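Local coordinates for protein putative NADPH:quinone reductase (Bacillus thuringiensis, PDB 3GMS) that is of unproven function but probably reduces quinones with NADPH, as a medium-chain dehydrogenase/reductase built from a GroES-like domain and a Rossmann domain, at residues Ile8-Phe13 with Leu62-Gly67; Asn33-Arg38 with Glu75-Phe80; Val110-Asp115 with Lys279-Phe284; Tyr126-Thr131 with Ser155-Leu160; Ile173-Asn178 with Ile194-Ala199. All blocks are in the same frame, centred on the assembly; numbering follows the deposited sequence.

Contact 1. Residues Ile8-Phe13 with Leu62-Gly67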
# COMPACT_ATOMS: atom_id res chain seq x y z
N ILE A 8 9.98 10.87 14.46
CA ILE A 8 8.96 11.83 14.08
C ILE A 8 7.68 11.44 14.82
O ILE A 8 7.28 10.27 14.79
CB ILE A 8 8.68 11.80 12.54
CG1 ILE A 8 9.97 12.02 11.74
CG2 ILE A 8 7.61 12.81 12.19
CD1 ILE A 8 10.75 13.27 12.12
N GLN A 9 7.03 12.41 15.46
CA GLN A 9 5.86 12.18 16.29
C GLN A 9 4.85 13.31 16.05
O GLN A 9 5.25 14.42 15.68
CB GLN A 9 6.33 12.24 17.76
CG GLN A 9 5.34 11.83 18.75
CD GLN A 9 5.97 11.08 19.92
OE1 GLN A 9 5.77 9.89 20.05
NE2 GLN A 9 6.70 11.79 20.77
N PHE A 10 3.56 13.01 16.22
CA PHE A 10 2.52 14.04 16.34
C PHE A 10 1.73 13.80 17.61
O PHE A 10 1.46 12.66 17.97
CB PHE A 10 1.56 14.11 15.14
CG PHE A 10 0.91 12.78 14.78
CD1 PHE A 10 -0.42 12.54 15.08
CD2 PHE A 10 1.63 11.80 14.09
CE1 PHE A 10 -1.03 11.32 14.75
CE2 PHE A 10 1.04 10.57 13.75
CZ PHE A 10 -0.29 10.34 14.07
N HIS A 11 1.38 14.89 18.27
CA HIS A 11 0.70 14.84 19.57
C HIS A 11 -0.78 15.16 19.42
O HIS A 11 -1.56 14.88 20.33
CB HIS A 11 1.36 15.80 20.56
CG HIS A 11 2.79 15.47 20.85
ND1 HIS A 11 3.19 14.81 21.99
CD2 HIS A 11 3.91 15.71 20.14
CE1 HIS A 11 4.49 14.64 21.96
NE2 HIS A 11 4.96 15.19 20.86
N LYS A 12 -1.16 15.71 18.27
CA LYS A 12 -2.56 15.94 17.94
C LYS A 12 -2.76 15.55 16.48
O LYS A 12 -1.80 15.57 15.68
CB LYS A 12 -2.93 17.44 18.10
CG LYS A 12 -2.66 18.02 19.47
CD LYS A 12 -3.40 19.37 19.54
CE LYS A 12 -3.33 19.98 20.93
NZ LYS A 12 -1.98 20.53 21.25
N PHE A 13 -4.00 15.21 16.13
CA PHE A 13 -4.33 15.01 14.73
C PHE A 13 -4.44 16.38 14.06
O PHE A 13 -4.72 17.39 14.73
CB PHE A 13 -5.64 14.23 14.57
CG PHE A 13 -5.63 12.85 15.18
CD1 PHE A 13 -4.73 11.87 14.74
CD2 PHE A 13 -6.56 12.51 16.18
CE1 PHE A 13 -4.73 10.57 15.30
CE2 PHE A 13 -6.58 11.22 16.75
CZ PHE A 13 -5.67 10.25 16.30
N LEU A 62 -2.54 8.81 20.81
CA LEU A 62 -1.60 9.93 20.69
C LEU A 62 -0.71 9.96 21.91
O LEU A 62 -1.16 9.63 23.00
CB LEU A 62 -2.36 11.25 20.56
CG LEU A 62 -3.18 11.40 19.28
CD1 LEU A 62 -4.18 12.54 19.43
CD2 LEU A 62 -2.22 11.62 18.09
N PRO A 63 0.58 10.33 21.75
CA PRO A 63 1.18 10.70 20.49
C PRO A 63 1.48 9.45 19.66
O PRO A 63 1.49 8.32 20.21
CB PRO A 63 2.47 11.38 20.91
CG PRO A 63 2.89 10.63 22.18
CD PRO A 63 1.57 10.27 22.85
N ASN A 64 1.74 9.64 18.37
CA ASN A 64 1.98 8.48 17.52
C ASN A 64 3.14 8.74 16.58
O ASN A 64 3.37 9.90 16.19
CB ASN A 64 0.70 8.20 16.73
CG ASN A 64 0.89 7.10 15.70
OD1 ASN A 64 1.07 7.37 14.49
ND2 ASN A 64 0.92 5.85 16.18
N ILE A 65 3.85 7.67 16.21
CA ILE A 65 4.95 7.76 15.22
C ILE A 65 4.41 7.27 13.87
O ILE A 65 3.95 6.15 13.78
CB ILE A 65 6.18 6.94 15.63
CG1 ILE A 65 6.73 7.46 16.97
CG2 ILE A 65 7.29 7.07 14.58
CD1 ILE A 65 7.71 6.51 17.67
N PRO A 66 4.41 8.12 12.82
CA PRO A 66 3.82 7.59 11.58
C PRO A 66 4.72 6.58 10.83
O PRO A 66 5.91 6.44 11.13
CB PRO A 66 3.69 8.82 10.67
CG PRO A 66 4.15 9.98 11.43
CD PRO A 66 4.79 9.55 12.71
N GLY A 67 4.15 5.97 9.79
CA GLY A 67 4.93 5.08 8.92
C GLY A 67 4.64 3.60 9.13
O GLY A 67 4.81 3.03 10.22

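Contact 2. Residues Asn33-Arg38 with Glu75-Phe80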
# COMPACT_ATOMS: atom_id res chain seq x y z
N ASN A 33 10.67 -11.13 22.88
CA ASN A 33 10.51 -11.54 21.48
C ASN A 33 10.69 -10.38 20.48
O ASN A 33 10.30 -10.50 19.32
CB ASN A 33 9.16 -12.25 21.23
CG ASN A 33 9.20 -13.25 20.03
OD1 ASN A 33 10.19 -13.98 19.83
ND2 ASN A 33 8.12 -13.28 19.24
N GLU A 34 11.33 -9.29 20.92
CA GLU A 34 11.47 -8.07 20.09
C GLU A 34 12.74 -8.05 19.24
O GLU A 34 13.77 -8.62 19.60
CB GLU A 34 11.49 -6.82 20.95
CG GLU A 34 10.18 -6.43 21.58
CD GLU A 34 10.22 -5.03 22.20
OE1 GLU A 34 11.19 -4.68 22.93
OE2 GLU A 34 9.26 -4.28 21.94
N VAL A 35 12.64 -7.37 18.10
CA VAL A 35 13.79 -7.18 17.21
C VAL A 35 13.96 -5.65 17.11
O VAL A 35 12.97 -4.95 17.00
CB VAL A 35 13.53 -7.86 15.83
CG1 VAL A 35 14.65 -7.56 14.84
CG2 VAL A 35 13.40 -9.40 16.05
N PHE A 36 15.21 -5.17 17.17
CA PHE A 36 15.50 -3.75 17.25
C PHE A 36 16.27 -3.37 15.96
O PHE A 36 17.37 -3.90 15.72
CB PHE A 36 16.35 -3.51 18.52
CG PHE A 36 16.79 -2.09 18.73
CD1 PHE A 36 15.91 -1.14 19.19
CD2 PHE A 36 18.12 -1.71 18.48
CE1 PHE A 36 16.31 0.16 19.39
CE2 PHE A 36 18.53 -0.41 18.67
CZ PHE A 36 17.63 0.53 19.14
N VAL A 37 15.70 -2.48 15.13
CA VAL A 37 16.19 -2.33 13.78
C VAL A 37 16.55 -0.87 13.51
O VAL A 37 15.71 0.04 13.74
CB VAL A 37 15.07 -2.80 12.80
CG1 VAL A 37 15.49 -2.56 11.35
CG2 VAL A 37 14.76 -4.32 13.02
N ARG A 38 17.78 -0.61 13.07
CA ARG A 38 18.17 0.75 12.67
C ARG A 38 17.67 0.97 11.23
O ARG A 38 18.15 0.30 10.31
CB ARG A 38 19.71 0.94 12.75
CG ARG A 38 20.21 2.30 12.16
CD ARG A 38 21.76 2.46 12.23
NE ARG A 38 22.45 1.25 11.76
CZ ARG A 38 22.82 1.00 10.50
NH1 ARG A 38 22.57 1.88 9.54
NH2 ARG A 38 23.44 -0.14 10.22
N GLU A 75 19.95 -4.53 14.76
CA GLU A 75 21.07 -4.15 15.65
C GLU A 75 21.10 -4.98 16.92
O GLU A 75 22.18 -5.17 17.53
CB GLU A 75 20.95 -2.69 16.07
CG GLU A 75 21.05 -1.69 14.96
CD GLU A 75 22.47 -1.31 14.61
OE1 GLU A 75 23.20 -2.17 14.07
OE2 GLU A 75 22.82 -0.14 14.86
N ASN A 76 19.92 -5.39 17.37
CA ASN A 76 19.82 -6.17 18.62
C ASN A 76 18.52 -6.95 18.62
O ASN A 76 17.60 -6.63 17.86
CB ASN A 76 19.93 -5.26 19.85
CG ASN A 76 20.49 -5.99 21.07
OD1 ASN A 76 20.78 -7.20 21.02
ND2 ASN A 76 20.65 -5.25 22.17
N VAL A 77 18.44 -7.99 19.44
CA VAL A 77 17.23 -8.79 19.57
C VAL A 77 17.02 -9.11 21.05
O VAL A 77 17.98 -9.09 21.84
CB VAL A 77 17.27 -10.10 18.73
CG1 VAL A 77 17.37 -9.79 17.21
CG2 VAL A 77 18.42 -11.04 19.17
N GLY A 78 15.78 -9.38 21.43
CA GLY A 78 15.44 -9.76 22.80
C GLY A 78 15.80 -11.21 23.13
O GLY A 78 16.19 -11.99 22.25
N ALA A 79 15.65 -11.56 24.40
CA ALA A 79 16.18 -12.84 24.94
C ALA A 79 15.80 -14.11 24.18
O ALA A 79 16.60 -15.04 24.11
CB ALA A 79 15.83 -12.97 26.45
N PHE A 80 14.60 -14.16 23.62
CA PHE A 80 14.10 -15.39 23.00
C PHE A 80 14.35 -15.48 21.50
O PHE A 80 13.92 -16.44 20.86
CB PHE A 80 12.59 -15.56 23.23
CG PHE A 80 12.19 -15.76 24.67
CD1 PHE A 80 13.14 -16.03 25.66
CD2 PHE A 80 10.84 -15.72 25.03
CE1 PHE A 80 12.76 -16.23 26.99
CE2 PHE A 80 10.44 -15.92 26.37
CZ PHE A 80 11.40 -16.18 27.34

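Contact 3. Residues Val110-Asp115 with Lys279-Phe284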
# COMPACT_ATOMS: atom_id res chain seq x y z
N VAL A 110 9.10 -9.82 11.39
CA VAL A 110 10.30 -9.36 10.72
C VAL A 110 10.47 -10.08 9.37
O VAL A 110 10.55 -11.31 9.31
CB VAL A 110 11.53 -9.57 11.65
CG1 VAL A 110 12.79 -9.31 10.90
CG2 VAL A 110 11.45 -8.64 12.88
N VAL A 111 10.50 -9.33 8.28
CA VAL A 111 10.66 -9.92 6.95
C VAL A 111 12.10 -9.81 6.44
O VAL A 111 12.57 -8.71 6.14
CB VAL A 111 9.71 -9.23 5.90
CG1 VAL A 111 9.86 -9.86 4.54
CG2 VAL A 111 8.23 -9.24 6.38
N PRO A 112 12.80 -10.95 6.30
CA PRO A 112 14.17 -10.94 5.78
C PRO A 112 14.19 -10.47 4.34
O PRO A 112 13.34 -10.88 3.57
CB PRO A 112 14.58 -12.43 5.82
CG PRO A 112 13.70 -13.04 6.88
CD PRO A 112 12.36 -12.32 6.67
N ILE A 113 15.17 -9.63 3.98
CA ILE A 113 15.33 -9.16 2.61
C ILE A 113 16.67 -9.69 2.03
O ILE A 113 17.70 -9.55 2.68
CB ILE A 113 15.33 -7.63 2.54
CG1 ILE A 113 13.96 -7.12 3.02
CG2 ILE A 113 15.64 -7.16 1.11
CD1 ILE A 113 12.78 -7.40 2.06
N PRO A 114 16.64 -10.30 0.85
CA PRO A 114 17.88 -10.87 0.26
C PRO A 114 18.78 -9.78 -0.31
O PRO A 114 18.31 -8.69 -0.62
CB PRO A 114 17.34 -11.79 -0.85
CG PRO A 114 16.08 -11.16 -1.27
CD PRO A 114 15.47 -10.54 -0.01
N ASP A 115 20.08 -10.07 -0.44
CA ASP A 115 21.06 -9.10 -0.93
C ASP A 115 20.73 -8.58 -2.35
O ASP A 115 21.10 -7.45 -2.71
CB ASP A 115 22.46 -9.72 -0.92
CG ASP A 115 22.95 -10.04 0.49
OD1 ASP A 115 22.34 -9.59 1.48
OD2 ASP A 115 23.95 -10.77 0.59
N LYS A 279 1.84 -18.05 7.29
CA LYS A 279 1.29 -17.71 5.98
C LYS A 279 1.70 -16.29 5.54
O LYS A 279 1.95 -16.03 4.34
CB LYS A 279 -0.23 -17.81 5.97
CG LYS A 279 -0.78 -17.39 4.62
CD LYS A 279 -2.19 -17.83 4.30
CE LYS A 279 -2.54 -17.25 2.94
NZ LYS A 279 -3.70 -17.93 2.36
N TRP A 280 1.69 -15.38 6.50
CA TRP A 280 2.08 -13.97 6.25
C TRP A 280 3.54 -13.96 5.73
O TRP A 280 3.82 -13.39 4.69
CB TRP A 280 1.88 -13.19 7.54
CG TRP A 280 1.97 -11.69 7.43
CD1 TRP A 280 0.97 -10.82 7.08
CD2 TRP A 280 3.12 -10.90 7.68
NE1 TRP A 280 1.45 -9.53 7.10
CE2 TRP A 280 2.76 -9.54 7.49
CE3 TRP A 280 4.43 -11.19 8.10
CZ2 TRP A 280 3.67 -8.48 7.65
CZ3 TRP A 280 5.33 -10.13 8.27
CH2 TRP A 280 4.93 -8.79 8.06
N GLN A 281 4.46 -14.63 6.43
CA GLN A 281 5.86 -14.74 5.96
C GLN A 281 6.00 -15.42 4.60
O GLN A 281 6.75 -14.95 3.75
CB GLN A 281 6.74 -15.48 6.96
CG GLN A 281 6.96 -14.79 8.27
CD GLN A 281 7.93 -13.60 8.19
OE1 GLN A 281 8.76 -13.48 7.27
NE2 GLN A 281 7.83 -12.73 9.17
N GLU A 282 5.26 -16.52 4.38
CA GLU A 282 5.28 -17.23 3.10
C GLU A 282 4.82 -16.34 1.97
O GLU A 282 5.34 -16.40 0.85
CB GLU A 282 4.33 -18.41 3.17
CG GLU A 282 4.97 -19.57 3.84
CD GLU A 282 6.03 -20.15 2.93
OE1 GLU A 282 5.63 -20.79 1.93
OE2 GLU A 282 7.23 -19.91 3.18
N THR A 283 3.85 -15.49 2.27
CA THR A 283 3.34 -14.56 1.25
C THR A 283 4.43 -13.55 0.88
O THR A 283 4.60 -13.21 -0.30
CB THR A 283 2.04 -13.85 1.75
OG1 THR A 283 1.07 -14.86 2.07
CG2 THR A 283 1.45 -12.94 0.69
N PHE A 284 5.16 -13.05 1.87
CA PHE A 284 6.28 -12.15 1.56
C PHE A 284 7.36 -12.88 0.77
O PHE A 284 7.94 -12.31 -0.16
CB PHE A 284 6.88 -11.52 2.81
CG PHE A 284 6.22 -10.24 3.19
CD1 PHE A 284 5.20 -10.23 4.09
CD2 PHE A 284 6.61 -9.04 2.56
CE1 PHE A 284 4.56 -9.00 4.44
CE2 PHE A 284 6.01 -7.82 2.91
CZ PHE A 284 4.97 -7.81 3.85

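Contact 4. Residues Tyr126-Thr131 with Ser155-Leu160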
# COMPACT_ATOMS: atom_id res chain seq x y z
N TYR A 126 5.67 -3.81 1.17
CA TYR A 126 4.57 -4.18 2.05
C TYR A 126 3.22 -3.68 1.57
O TYR A 126 2.44 -4.42 1.04
CB TYR A 126 4.88 -3.70 3.46
CG TYR A 126 3.82 -3.93 4.54
CD1 TYR A 126 2.91 -5.01 4.48
CD2 TYR A 126 3.80 -3.09 5.65
CE1 TYR A 126 1.97 -5.20 5.51
CE2 TYR A 126 2.88 -3.27 6.69
CZ TYR A 126 1.98 -4.33 6.60
OH TYR A 126 1.06 -4.52 7.62
N ILE A 127 2.94 -2.40 1.73
CA ILE A 127 1.56 -1.98 1.67
C ILE A 127 0.87 -2.20 0.31
O ILE A 127 -0.16 -2.85 0.25
CB ILE A 127 1.42 -0.47 2.11
CG1 ILE A 127 1.79 -0.33 3.61
CG2 ILE A 127 -0.01 0.01 1.91
CD1 ILE A 127 0.82 -1.02 4.54
N ASN A 128 1.43 -1.63 -0.75
CA ASN A 128 0.84 -1.79 -2.08
C ASN A 128 0.94 -3.22 -2.66
O ASN A 128 -0.10 -3.72 -3.17
CB ASN A 128 1.35 -0.70 -3.03
CG ASN A 128 0.91 0.67 -2.58
OD1 ASN A 128 -0.23 0.81 -2.17
ND2 ASN A 128 1.81 1.65 -2.58
N PRO A 129 2.12 -3.90 -2.57
CA PRO A 129 2.21 -5.24 -3.15
C PRO A 129 1.36 -6.24 -2.39
O PRO A 129 0.65 -7.03 -3.02
CB PRO A 129 3.71 -5.58 -3.05
CG PRO A 129 4.38 -4.27 -3.05
CD PRO A 129 3.46 -3.39 -2.21
N LEU A 130 1.43 -6.23 -1.06
CA LEU A 130 0.59 -7.16 -0.31
C LEU A 130 -0.93 -6.96 -0.54
O LEU A 130 -1.65 -7.93 -0.71
CB LEU A 130 0.95 -7.16 1.16
CG LEU A 130 0.42 -8.30 2.00
CD1 LEU A 130 0.92 -9.67 1.54
CD2 LEU A 130 0.85 -8.01 3.44
N THR A 131 -1.38 -5.71 -0.57
CA THR A 131 -2.77 -5.38 -0.89
C THR A 131 -3.17 -5.86 -2.29
O THR A 131 -4.24 -6.52 -2.46
CB THR A 131 -3.07 -3.87 -0.72
OG1 THR A 131 -2.86 -3.51 0.66
CG2 THR A 131 -4.55 -3.57 -1.06
N SER A 155 -2.15 5.33 -9.63
CA SER A 155 -1.45 5.14 -8.35
C SER A 155 -0.34 4.06 -8.37
O SER A 155 -0.24 3.26 -9.30
CB SER A 155 -2.48 4.77 -7.31
OG SER A 155 -3.06 3.53 -7.65
N ALA A 156 0.47 4.01 -7.29
CA ALA A 156 1.45 2.94 -7.15
C ALA A 156 0.78 1.59 -7.24
O ALA A 156 1.29 0.68 -7.92
CB ALA A 156 2.22 3.03 -5.79
N ILE A 157 -0.33 1.43 -6.51
CA ILE A 157 -0.99 0.11 -6.48
C ILE A 157 -1.58 -0.23 -7.87
O ILE A 157 -1.53 -1.38 -8.29
CB ILE A 157 -2.01 -0.07 -5.33
CG1 ILE A 157 -2.26 -1.59 -5.14
CG2 ILE A 157 -3.29 0.71 -5.57
CD1 ILE A 157 -3.20 -1.96 -3.96
N GLY A 158 -2.06 0.79 -8.56
CA GLY A 158 -2.55 0.62 -9.95
C GLY A 158 -1.52 -0.01 -10.88
O GLY A 158 -1.83 -0.88 -11.68
N HIS A 159 -0.28 0.46 -10.79
CA HIS A 159 0.81 -0.08 -11.58
C HIS A 159 1.09 -1.52 -11.21
O HIS A 159 1.52 -2.31 -12.03
CB HIS A 159 2.09 0.71 -11.31
CG HIS A 159 2.12 2.03 -11.98
ND1 HIS A 159 1.16 2.99 -11.79
CD2 HIS A 159 3.05 2.58 -12.80
CE1 HIS A 159 1.45 4.06 -12.51
NE2 HIS A 159 2.59 3.83 -13.14
N LEU A 160 0.83 -1.88 -9.96
CA LEU A 160 1.00 -3.27 -9.56
C LEU A 160 -0.11 -4.18 -10.09
O LEU A 160 0.16 -5.32 -10.52
CB LEU A 160 1.15 -3.40 -8.03
CG LEU A 160 2.29 -2.55 -7.44
CD1 LEU A 160 2.39 -2.76 -5.94
CD2 LEU A 160 3.62 -2.83 -8.09
O HOH W 1 -1.16 3.25 -4.38

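Contact 5. Residues Ile173-Asn178 with Ile194-Ala199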
# COMPACT_ATOMS: atom_id res chain seq x y z
N ILE A 173 -8.81 -3.83 -16.85
CA ILE A 173 -9.23 -2.56 -17.36
C ILE A 173 -8.91 -1.46 -16.34
O ILE A 173 -9.59 -1.30 -15.30
CB ILE A 173 -10.74 -2.58 -17.81
CG1 ILE A 173 -10.98 -3.65 -18.89
CG2 ILE A 173 -11.17 -1.13 -18.24
CD1 ILE A 173 -12.47 -4.03 -19.11
N ALA A 174 -7.86 -0.69 -16.64
CA ALA A 174 -7.46 0.45 -15.82
C ALA A 174 -8.38 1.63 -16.04
O ALA A 174 -8.66 2.00 -17.20
CB ALA A 174 -6.01 0.88 -16.15
N VAL A 175 -8.85 2.21 -14.95
CA VAL A 175 -9.65 3.44 -14.97
C VAL A 175 -8.86 4.56 -14.30
O VAL A 175 -8.49 4.45 -13.12
CB VAL A 175 -11.03 3.24 -14.26
CG1 VAL A 175 -11.88 4.51 -14.32
CG2 VAL A 175 -11.77 2.07 -14.87
N THR A 176 -8.61 5.63 -15.05
CA THR A 176 -7.78 6.73 -14.60
C THR A 176 -8.50 8.07 -14.77
O THR A 176 -9.45 8.19 -15.58
CB THR A 176 -6.45 6.82 -15.42
OG1 THR A 176 -6.76 7.01 -16.81
CG2 THR A 176 -5.60 5.56 -15.27
N ARG A 177 -8.06 9.07 -14.02
CA ARG A 177 -8.62 10.43 -14.06
C ARG A 177 -8.11 11.25 -15.24
O ARG A 177 -8.67 12.31 -15.54
CB ARG A 177 -8.24 11.20 -12.78
CG ARG A 177 -9.31 11.26 -11.71
CD ARG A 177 -9.32 9.99 -10.84
NE ARG A 177 -8.03 9.67 -10.22
CZ ARG A 177 -7.58 10.19 -9.08
NH1 ARG A 177 -8.30 11.09 -8.42
NH2 ARG A 177 -6.39 9.83 -8.59
N ASN A 178 -7.00 10.79 -15.83
CA ASN A 178 -6.31 11.51 -16.90
C ASN A 178 -5.38 10.57 -17.65
O ASN A 178 -5.39 9.35 -17.43
CB ASN A 178 -5.55 12.73 -16.35
CG ASN A 178 -4.50 12.34 -15.32
OD1 ASN A 178 -3.78 11.36 -15.49
ND2 ASN A 178 -4.43 13.10 -14.25
N ILE A 194 -9.10 3.28 -19.42
CA ILE A 194 -10.20 4.24 -19.55
C ILE A 194 -9.88 5.55 -18.84
O ILE A 194 -9.85 5.64 -17.59
CB ILE A 194 -11.56 3.67 -19.03
CG1 ILE A 194 -11.84 2.28 -19.62
CG2 ILE A 194 -12.68 4.70 -19.27
CD1 ILE A 194 -13.21 1.65 -19.16
N ASP A 195 -9.68 6.58 -19.65
CA ASP A 195 -9.39 7.89 -19.13
C ASP A 195 -10.70 8.61 -19.05
O ASP A 195 -11.28 8.97 -20.08
CB ASP A 195 -8.39 8.61 -20.07
CG ASP A 195 -8.16 10.07 -19.72
OD1 ASP A 195 -8.78 10.63 -18.79
OD2 ASP A 195 -7.32 10.69 -20.41
N THR A 196 -11.20 8.80 -17.82
CA THR A 196 -12.53 9.34 -17.59
C THR A 196 -12.65 10.85 -17.81
O THR A 196 -13.75 11.39 -17.75
CB THR A 196 -13.12 8.95 -16.20
OG1 THR A 196 -12.26 9.38 -15.16
CG2 THR A 196 -13.33 7.44 -16.09
N SER A 197 -11.55 11.55 -18.06
CA SER A 197 -11.66 12.94 -18.51
C SER A 197 -12.01 12.95 -20.00
O SER A 197 -12.42 13.98 -20.52
CB SER A 197 -10.39 13.75 -18.23
OG SER A 197 -9.29 13.22 -18.94
N THR A 198 -11.89 11.80 -20.66
CA THR A 198 -12.09 11.69 -22.12
C THR A 198 -13.16 10.68 -22.54
O THR A 198 -13.79 10.84 -23.59
CB THR A 198 -10.75 11.31 -22.82
OG1 THR A 198 -9.76 12.30 -22.53
CG2 THR A 198 -10.90 11.20 -24.35
N ALA A 199 -13.34 9.62 -21.76
CA ALA A 199 -14.25 8.52 -22.12
C ALA A 199 -15.23 8.19 -20.98
O ALA A 199 -14.86 8.31 -19.81
CB ALA A 199 -13.44 7.29 -22.49

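Contact 1. Residues Ile8-Phe13 with Leu62-Gly67
A single antiparallel bridge, Phe10 opposite Asn64, joins the end of strand 4-10 to the loop before strand 71-77 in the GroES-like half of the protein. It is a hydrogen-bonded pair: Phe10 N reaches Asn64 O at 3.1 Å, and Asn64 N returns the bond to Phe10 O at the same length. Ile65 CA approaches Ile8 O at 3.5 Å in a CA-H...O contact; this carbonyl is buried and has no conventional partner. With CG between the backbone N and the carbonyl carbon (chi1 53°), the Phe10 ring lies alongside the Asn64 side chain. There Pro66 CG lies at its edge, 3.9 Å from CE2, while Leu62 CD2 comes obliquely to within 3.6 Å of CE1. Leu62 lies between the Phe10 and Phe13 rings, with CD2 touching both. On the solvent side, Pro63, which follows a cis peptide bond, runs alongside the aliphatic part of Gln9 and puts CB over the face of the His11 imidazole in a CH-pi contact. Gln9 NE2 and His11 NE2 both hydrogen-bond to Glu23 on the antiparallel partner strand 20-26. At the far end, Leu62 CD1 stands over one face of the Phe13 ring, offset toward its rim and 3.8 Å from CE2.

Contact 2. Residues Asn33-Arg38 with Glu75-Phe80
Phe36 faces both Glu75 and Asn76, a classic beta bulge in the antiparallel pairing of strands 34-43 and 71-77 within the GroES-like domain. The carbonyl of Phe36 takes the two successive amides: Glu75 N donates to Phe36 O at 2.8 Å, nearly along the C=O axis, and Asn76 N adds a weak bond to the same oxygen at 3.4 Å. In return Phe36 N donates to Asn76 O at 2.9 Å. One step further, Gly78 N bonds to Glu34 O at 2.8 Å, past the non-hydrogen-bonded pair Val35 and Val77. The backbone of Val35 is satisfied on its other side by Thr105 of strand 102-106. The side chains of Val35 and Val77 lie alongside each other and point the same way, CG2 and CG1 being 4.2 Å apart. Asn76 turns its amide back on its own chain, where OD1 accepts from Val77 N at 2.9 Å, with the donor above the carbonyl plane; Arg83 NH1 is a second donor to OD1. The Phe36 ring meets Glu75 CB at its edge and stacks with Tyr102. From the bulge, the Glu75 side chain bends at chi2 (-85°) toward Arg38, and OE2 lies at the guanidinium edge, 3.4 Å from NE. This salt bridge is weak, and doubtful because it belongs to one of two modelled Glu75 conformers. The pairing therefore rests chiefly on the backbone amides, with the bulge absorbed by a carbonyl that takes one strong and one weak donor.

Contact 3. Residues Val110-Asp115 with Lys279-Phe284
Val111 packs its methyls against Phe284 of helix 277-292, and CG2 also against Trp280. CG2 stands over the centre of the Phe284 ring, 3.9 Å from the centroid and only 11° off the normal, a clean CH-pi contact. The same methyl touches the Trp280 indole obliquely, 3.6 Å from CZ3. CG1 rests on Phe284 CB at 3.8 Å. Beside this apolar patch, Gln281 NE2 donates to Val110 O at 3.1 Å. The amide arrives well above the carbonyl plane, 66° out of it, so it uses no lone pair directly. Bending at chi2 brings the Gln281 amide to the strand, where NE2 also bonds to Asp108 O; a single amide thus ties down two carbonyls. In the next shell Phe284 CE1 lies over a face of Trp280, Trp280 NE1 is bound by Asn272, and Arg94 makes a cation-pi contact with the indole. Leu93 and Leu130 pack against both rings, while Leu91 pairs with Val111 through the backbone. Strand 110-112 of the GroES-like domain is thereby fixed to a helix of the zinc-binding-dehydrogenase (Rossmann) family region, probably the cofactor-binding half, an interdomain junction consistent with the two-domain medium-chain dehydrogenase fold.

Contact 4. Residues Tyr126-Thr131 with Ser155-Leu160
Ile127 O is gripped twice by Thr131, through the backbone N and through OG1, the latter at 2.8 Å, while the Thr131 methyl packs on Ile157. The hydroxyl donates within its own helix, 127-139, and CG2 is turned to the neighbouring helix, 3.6 Å from Ile157 CD1. Ile157 reaches that far because its CG1 points directly away from the backbone N (chi1 -162°), carrying the chain past Asn128 O, which lies 3.6 Å from CG1. The Asn128 side chain lies between the helices: ND2 meets Ala156 CB at 3.5 Å and OD1 lies near Ile157 CB. A water links the pair, accepting from Ile157 N at 2.9 Å and giving a weak bond to Asn128 OD1. Helix 156-168 is the first of the Rossmann fold, following strand 147-150, and its start is the region that in relatives receives the dinucleotide pyrophosphate. The segments cross at -42°. Ser155 occupies the N-cap, where OG accepts from Gly158 N at 3.1 Å and also bonds to Ala152 O. Its carbonyl takes His159 N and His159 ND1 from opposite faces. Leu160 CD1 packs on the Pro129 ring, 3.6 Å from Pro129 N and 3.8 Å from Pro129 CG, and Phe298 touches both residues.

Contact 5. Residues Ile173-Asn178 with Ile194-Ala199
The carboxylate of Asp195 is turned against the backbone of Asn178 while closing an Asx turn of its own, at the C-terminal end of two parallel Rossmann strands, 171-176 and 192-195. OD1 lies 3.2 Å from Asn178 CA, yet its hydrogen bonds come from Ser197: the N at 3.0 Å and OG at 2.6 Å, both from the same face of the carboxylate plane. CG anti to the backbone N (chi1 172°) directs the group toward the loop that follows the neighbouring strand. The strands are the two ends of a beta-alpha-beta crossover through helix 182-188, and strand 192-195 is the edge strand of the six. Their register is set by Ile194 N to Ala174 O, Thr176 N to Ile194 O at 2.8 Å, and Thr196 N to Thr176 O at 2.9 Å, the last two nearly straight at 175°. Thr176 OG1 donates to Asn178 O, bridging strand end and following loop; in many Rossmann enzymes this region lies near the adenosine ribose. On the face carrying Ile173, Val175 and Ile194, helix 201-208 covers the apolar side chains. Here Val175 CG1 touches Thr196 CG2 at 3.7 Å, and Ile173 CG2 meets Ile194 CD1 at 3.6 Å.

How the contacts relate
From the N terminus, contact 1 closes the first long loop, bringing residues 62-67 back to strand 4-10. Contact 2 opens within that loop and closes after it, so the two cross, and both lie in the GroES-like half. Contact 3 spans 163 intervening residues, tying strand 110-112 to helix 277-292; Val110 touches Val35 of contact 2 in the same sheet. Contacts 4 and 5 both fall within this excursion, one after the other. Contact 4 joins helices 127-139 and 156-168, and its Leu130 and Tyr126 pack on contact 3. The chain then runs into strand 171-176, where contact 5 joins one outer pair of the sheet, its centre about 47 Å from that of contact 2.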